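Local coordinates for Ice-binding protein (Flavobacteriaceae bacterium, PDB 5UYT) that probably binds ice and so acts as an antifreeze, through two right-handed beta-solenoid domains, at residues 40-52 with 293-307. Numbering follows the deposited sequence.
Sequences STNFGNVDGVMQD and IELLYPAAFGQNLVL
Asn-45 pairs its side-chain amide with the backbone of Tyr-297, donating one hydrogen bond and accepting another. Asn-45 OD1 accepts from Tyr-297 N at 2.8 Å, while Asn-45 ND2 donates to Tyr-297 O at 2.9 Å, the acceptor lying in the amide plane but the N-H arriving from above the carbonyl plane; Ala-300 N reaches that oxygen from the opposite face. Asparagine suits the place because one short, flat group carries both donor and acceptor. Without the amide, as with an alanine here, Tyr-297 N would probably lose its acceptor and Tyr-297 O one of its two donors. The Tyr-297 ring, flat and broad, lies obliquely against the backbone of Phe-43 and Gly-44, Tyr-297 CE1 3.1 Å from Phe-43 O. Farther along, the side chains of Ile-293 and Asp-47 cross at about a right angle, Ile-293 CD1 3.4 Å from Asp-47 OD1; the branched isoleucine also lays CG2 against Gly-48 O. Aspartate offers two oxygens for different partners: OD1 bonds Tyr-312 OH, OD2 Thr-308 OG1 and a water shared with Val-306 O. The contact thus joins the two ice-binding-like regions: the loop leading into strand 50-52, backed by strand 32-35, meets strands 293-294 and 305-307 and their connecting loop, with strand 311-314 packed behind.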
loop_
_atom_site.group_PDB
_atom_site.type_symbol
_atom_site.label_atom_id
_atom_site.label_comp_id
_atom_site.label_asym_id
_atom_site.label_seq_id
_atom_site.Cartn_x
_atom_site.Cartn_y
_atom_site.Cartn_z
ATOM N N SER A 40 7.511 -16.514 -8.206
ATOM C CA SER A 40 7.506 -16.418 -6.756
ATOM C C SER A 40 6.325 -17.215 -6.228
ATOM O O SER A 40 5.267 -17.266 -6.882
ATOM C CB SER A 40 7.406 -14.947 -6.319
ATOM O OG SER A 40 8.407 -14.194 -7.008
ATOM N N THR A 41 6.480 -17.832 -5.060
ATOM C CA THR A 41 5.393 -18.632 -4.500
ATOM C C THR A 41 5.005 -18.255 -3.081
ATOM O O THR A 41 5.847 -17.818 -2.274
ATOM C CB THR A 41 5.695 -20.135 -4.516
ATOM O OG1 THR A 41 6.880 -20.369 -3.754
ATOM C CG2 THR A 41 5.900 -20.641 -5.943
ATOM N N ASN A 42 3.707 -18.428 -2.816
ATOM C CA ASN A 42 3.098 -18.327 -1.481
ATOM C C ASN A 42 3.076 -16.926 -0.893
ATOM O O ASN A 42 2.930 -16.780 0.322
ATOM C CB ASN A 42 3.732 -19.339 -0.488
ATOM C CG ASN A 42 2.841 -19.635 0.725
ATOM O OD1 ASN A 42 1.618 -19.802 0.606
ATOM N ND2 ASN A 42 3.450 -19.702 1.897
ATOM N N PHE A 43 3.231 -15.897 -1.731
ATOM C CA PHE A 43 2.958 -14.531 -1.274
ATOM C C PHE A 43 1.457 -14.270 -1.146
ATOM O O PHE A 43 0.670 -14.886 -1.858
ATOM C CB PHE A 43 3.612 -13.495 -2.199
ATOM C CG PHE A 43 5.103 -13.443 -2.046
ATOM C CD1 PHE A 43 5.694 -12.490 -1.214
ATOM C CD2 PHE A 43 5.921 -14.390 -2.674
ATOM C CE1 PHE A 43 7.063 -12.443 -1.047
ATOM C CE2 PHE A 43 7.301 -14.360 -2.482
ATOM C CZ PHE A 43 7.871 -13.386 -1.670
ATOM N N GLY A 44 1.083 -13.393 -0.212
ATOM C CA GLY A 44 -0.288 -12.906 -0.072
ATOM C C GLY A 44 -0.406 -11.609 -0.855
ATOM O O GLY A 44 0.307 -11.407 -1.833
ATOM N N ASN A 45 -1.271 -10.707 -0.417
ATOM C CA ASN A 45 -1.423 -9.423 -1.115
ATOM C C ASN A 45 -0.152 -8.595 -1.007
ATOM O O ASN A 45 0.359 -8.383 0.102
ATOM C CB ASN A 45 -2.649 -8.651 -0.573
ATOM C CG ASN A 45 -3.949 -9.300 -0.973
ATOM O OD1 ASN A 45 -4.140 -9.656 -2.145
ATOM N ND2 ASN A 45 -4.867 -9.448 -0.020
ATOM N N VAL A 46 0.373 -8.200 -2.169
ATOM C CA VAL A 46 1.594 -7.396 -2.278
ATOM C C VAL A 46 1.257 -6.049 -2.892
ATOM O O VAL A 46 0.525 -6.003 -3.869
ATOM C CB VAL A 46 2.644 -8.138 -3.139
ATOM C CG1 VAL A 46 3.785 -7.203 -3.539
ATOM C CG2 VAL A 46 3.213 -9.307 -2.338
ATOM N N ASP A 47 1.710 -4.948 -2.282
ATOM C CA ASP A 47 1.554 -3.651 -2.933
ATOM C C ASP A 47 2.657 -3.487 -3.970
ATOM O O ASP A 47 3.628 -2.746 -3.762
ATOM C CB ASP A 47 1.581 -2.471 -1.931
ATOM C CG ASP A 47 1.304 -1.148 -2.606
ATOM O OD1 ASP A 47 0.791 -1.190 -3.743
ATOM O OD2 ASP A 47 1.571 -0.058 -2.027
ATOM N N GLY A 48 2.467 -4.143 -5.109
ATOM C CA GLY A 48 3.475 -4.214 -6.161
ATOM C C GLY A 48 3.047 -5.310 -7.118
ATOM O O GLY A 48 2.083 -6.049 -6.844
ATOM N N VAL A 49 3.754 -5.413 -8.239
ATOM C CA VAL A 49 3.411 -6.421 -9.252
ATOM C C VAL A 49 4.261 -7.652 -9.042
ATOM O O VAL A 49 5.494 -7.552 -8.790
ATOM C CB VAL A 49 3.616 -5.860 -10.677
ATOM C CG1 VAL A 49 3.299 -6.902 -11.758
ATOM C CG2 VAL A 49 2.793 -4.583 -10.838
ATOM N N MET A 50 3.622 -8.817 -9.139
ATOM C CA MET A 50 4.364 -10.092 -9.154
ATOM C C MET A 50 4.948 -10.290 -10.548
ATOM O O MET A 50 4.207 -10.590 -11.485
ATOM C CB MET A 50 3.439 -11.265 -8.742
ATOM C CG MET A 50 2.719 -11.041 -7.401
ATOM S SD MET A 50 3.802 -10.648 -6.006
ATOM C CE MET A 50 4.745 -12.176 -5.861
ATOM N N GLN A 51 6.274 -10.127 -10.695
ATOM C CA GLN A 51 6.947 -10.166 -11.998
ATOM C C GLN A 51 7.760 -11.455 -12.126
ATOM O O GLN A 51 8.723 -11.638 -11.380
ATOM C CB GLN A 51 7.924 -8.982 -12.140
ATOM C CG GLN A 51 7.354 -7.600 -11.823
ATOM C CD GLN A 51 6.550 -7.031 -12.983
ATOM O OE1 GLN A 51 6.110 -7.760 -13.864
ATOM N NE2 GLN A 51 6.298 -5.731 -12.942
ATOM N N ASP A 52 7.365 -12.341 -13.039
ATOM C CA ASP A 52 8.011 -13.663 -13.178
ATOM C C ASP A 52 8.513 -13.823 -14.605
ATOM O O ASP A 52 7.706 -13.869 -15.524
ATOM C CB ASP A 52 7.018 -14.797 -12.838
ATOM C CG ASP A 52 6.473 -14.707 -11.390
ATOM O OD1 ASP A 52 7.276 -14.412 -10.450
ATOM O OD2 ASP A 52 5.243 -14.940 -11.204
ATOM N N ILE A 293 -2.040 -2.358 -10.269
ATOM C CA ILE A 293 -1.580 -3.462 -9.393
ATOM C C ILE A 293 -2.789 -4.301 -9.067
ATOM O O ILE A 293 -3.813 -3.763 -8.617
ATOM C CB ILE A 293 -0.951 -2.960 -8.065
ATOM C CG1 ILE A 293 0.399 -2.242 -8.318
ATOM C CG2 ILE A 293 -0.793 -4.112 -7.038
ATOM C CD1 ILE A 293 0.884 -1.453 -7.100
ATOM N N GLU A 294 -2.684 -5.611 -9.300
ATOM C CA GLU A 294 -3.769 -6.505 -8.866
ATOM C C GLU A 294 -3.419 -7.123 -7.518
ATOM O O GLU A 294 -2.324 -7.701 -7.350
ATOM C CB GLU A 294 -4.080 -7.620 -9.880
ATOM C CG GLU A 294 -5.211 -8.553 -9.394
ATOM C CD GLU A 294 -5.548 -9.685 -10.361
ATOM O OE1 GLU A 294 -4.964 -9.737 -11.476
ATOM O OE2 GLU A 294 -6.383 -10.546 -9.998
ATOM N N LEU A 295 -4.344 -7.007 -6.585
ATOM C CA LEU A 295 -4.199 -7.607 -5.250
ATOM C C LEU A 295 -4.789 -8.987 -5.381
ATOM O O LEU A 295 -6.005 -9.149 -5.565
ATOM C CB LEU A 295 -4.905 -6.751 -4.153
ATOM C CG LEU A 295 -4.405 -5.302 -4.026
ATOM C CD1 LEU A 295 -5.219 -4.473 -3.064
ATOM C CD2 LEU A 295 -2.920 -5.234 -3.622
ATOM N N LEU A 296 -3.910 -9.996 -5.331
ATOM C CA LEU A 296 -4.286 -11.326 -5.810
ATOM C C LEU A 296 -5.170 -12.171 -4.889
ATOM O O LEU A 296 -5.657 -13.248 -5.313
ATOM C CB LEU A 296 -3.017 -12.086 -6.186
ATOM C CG LEU A 296 -2.321 -11.486 -7.407
ATOM C CD1 LEU A 296 -0.949 -12.128 -7.560
ATOM C CD2 LEU A 296 -3.119 -11.683 -8.696
ATOM N N TYR A 297 -5.396 -11.691 -3.658
ATOM C CA TYR A 297 -6.122 -12.482 -2.636
ATOM C C TYR A 297 -7.224 -11.676 -1.968
ATOM O O TYR A 297 -7.058 -11.237 -0.835
ATOM C CB TYR A 297 -5.144 -13.142 -1.612
ATOM C CG TYR A 297 -4.060 -13.877 -2.345
ATOM C CD1 TYR A 297 -2.849 -13.244 -2.665
ATOM C CD2 TYR A 297 -4.272 -15.168 -2.815
ATOM C CE1 TYR A 297 -1.859 -13.905 -3.409
ATOM C CE2 TYR A 297 -3.299 -15.826 -3.557
ATOM C CZ TYR A 297 -2.106 -15.180 -3.860
ATOM O OH TYR A 297 -1.137 -15.860 -4.588
ATOM N N PRO A 298 -8.363 -11.481 -2.685
ATOM C CA PRO A 298 -9.388 -10.588 -2.149
ATOM C C PRO A 298 -10.036 -11.107 -0.883
ATOM O O PRO A 298 -10.489 -10.309 -0.073
ATOM C CB PRO A 298 -10.389 -10.470 -3.318
ATOM C CG PRO A 298 -9.532 -10.684 -4.543
ATOM C CD PRO A 298 -8.618 -11.820 -4.106
ATOM N N ALA A 299 -10.053 -12.434 -0.699
ATOM C CA ALA A 299 -10.611 -12.998 0.554
ATOM C C ALA A 299 -9.781 -12.604 1.774
ATOM O O ALA A 299 -10.287 -12.658 2.902
ATOM C CB ALA A 299 -10.710 -14.516 0.458
ATOM N N ALA A 300 -8.529 -12.189 1.545
ATOM C CA ALA A 300 -7.576 -11.910 2.631
ATOM C C ALA A 300 -7.253 -10.402 2.775
ATOM O O ALA A 300 -6.301 -10.017 3.455
ATOM C CB ALA A 300 -6.294 -12.737 2.384
ATOM N N PHE A 301 -8.055 -9.553 2.143
ATOM C CA PHE A 301 -7.841 -8.087 2.149
ATOM C C PHE A 301 -7.915 -7.548 3.589
ATOM O O PHE A 301 -8.674 -8.048 4.412
ATOM C CB PHE A 301 -8.934 -7.451 1.246
ATOM C CG PHE A 301 -8.786 -5.978 1.000
ATOM C CD1 PHE A 301 -7.698 -5.452 0.263
ATOM C CD2 PHE A 301 -9.785 -5.102 1.440
ATOM C CE1 PHE A 301 -7.628 -4.055 0.025
ATOM C CE2 PHE A 301 -9.728 -3.726 1.187
ATOM C CZ PHE A 301 -8.642 -3.201 0.487
ATOM N N GLY A 302 -7.132 -6.517 3.875
ATOM C CA GLY A 302 -7.012 -6.011 5.249
ATOM C C GLY A 302 -5.778 -6.608 5.893
ATOM O O GLY A 302 -4.708 -6.695 5.280
ATOM N N GLN A 303 -5.927 -7.006 7.143
ATOM C CA GLN A 303 -4.828 -7.610 7.907
ATOM C C GLN A 303 -3.597 -6.723 7.870
ATOM O O GLN A 303 -2.470 -7.225 7.728
ATOM C CB GLN A 303 -4.478 -9.001 7.358
ATOM C CG GLN A 303 -5.644 -9.974 7.357
ATOM C CD GLN A 303 -5.148 -11.356 7.024
ATOM O OE1 GLN A 303 -4.606 -12.034 7.873
ATOM N NE2 GLN A 303 -5.246 -11.743 5.766
ATOM N N ASN A 304 -3.822 -5.417 8.002
ATOM C CA ASN A 304 -2.761 -4.416 8.068
ATOM C C ASN A 304 -2.006 -4.215 6.743
ATOM O O ASN A 304 -0.847 -3.764 6.730
ATOM C CB ASN A 304 -1.829 -4.713 9.268
ATOM C CG ASN A 304 -2.616 -5.059 10.518
ATOM O OD1 ASN A 304 -2.481 -6.146 11.083
ATOM N ND2 ASN A 304 -3.468 -4.169 10.925
ATOM N N LEU A 305 -2.679 -4.507 5.631
ATOM C CA LEU A 305 -2.171 -4.199 4.309
ATOM C C LEU A 305 -2.026 -2.683 4.220
ATOM O O LEU A 305 -2.883 -1.933 4.734
ATOM C CB LEU A 305 -3.199 -4.640 3.246
ATOM C CG LEU A 305 -2.948 -4.502 1.739
ATOM C CD1 LEU A 305 -1.715 -5.288 1.280
ATOM C CD2 LEU A 305 -4.212 -4.979 0.994
ATOM N N VAL A 306 -0.953 -2.238 3.575
ATOM C CA VAL A 306 -0.766 -0.820 3.284
ATOM C C VAL A 306 -0.706 -0.677 1.765
ATOM O O VAL A 306 0.043 -1.423 1.086
ATOM C CB VAL A 306 0.550 -0.288 3.912
ATOM C CG1 VAL A 306 0.743 1.205 3.634
ATOM C CG2 VAL A 306 0.565 -0.545 5.415
ATOM N N LEU A 307 -1.459 0.301 1.247
ATOM C CA LEU A 307 -1.497 0.620 -0.172
ATOM C C LEU A 307 -0.955 2.041 -0.418
ATOM O O LEU A 307 -0.838 2.848 0.519
ATOM C CB LEU A 307 -2.934 0.474 -0.708
ATOM C CG LEU A 307 -3.567 -0.932 -0.542
ATOM C CD1 LEU A 307 -4.995 -0.946 -1.135
ATOM C CD2 LEU A 307 -2.699 -2.037 -1.169
HETATM O O HOH W 1 -4.157 -8.526 2.655
HETATM O O HOH W 2 -0.869 -9.448 -4.541
HETATM O O HOH W 3 2.369 0.031 0.501
HETATM O O HOH W 4 0.255 -8.221 -6.852
#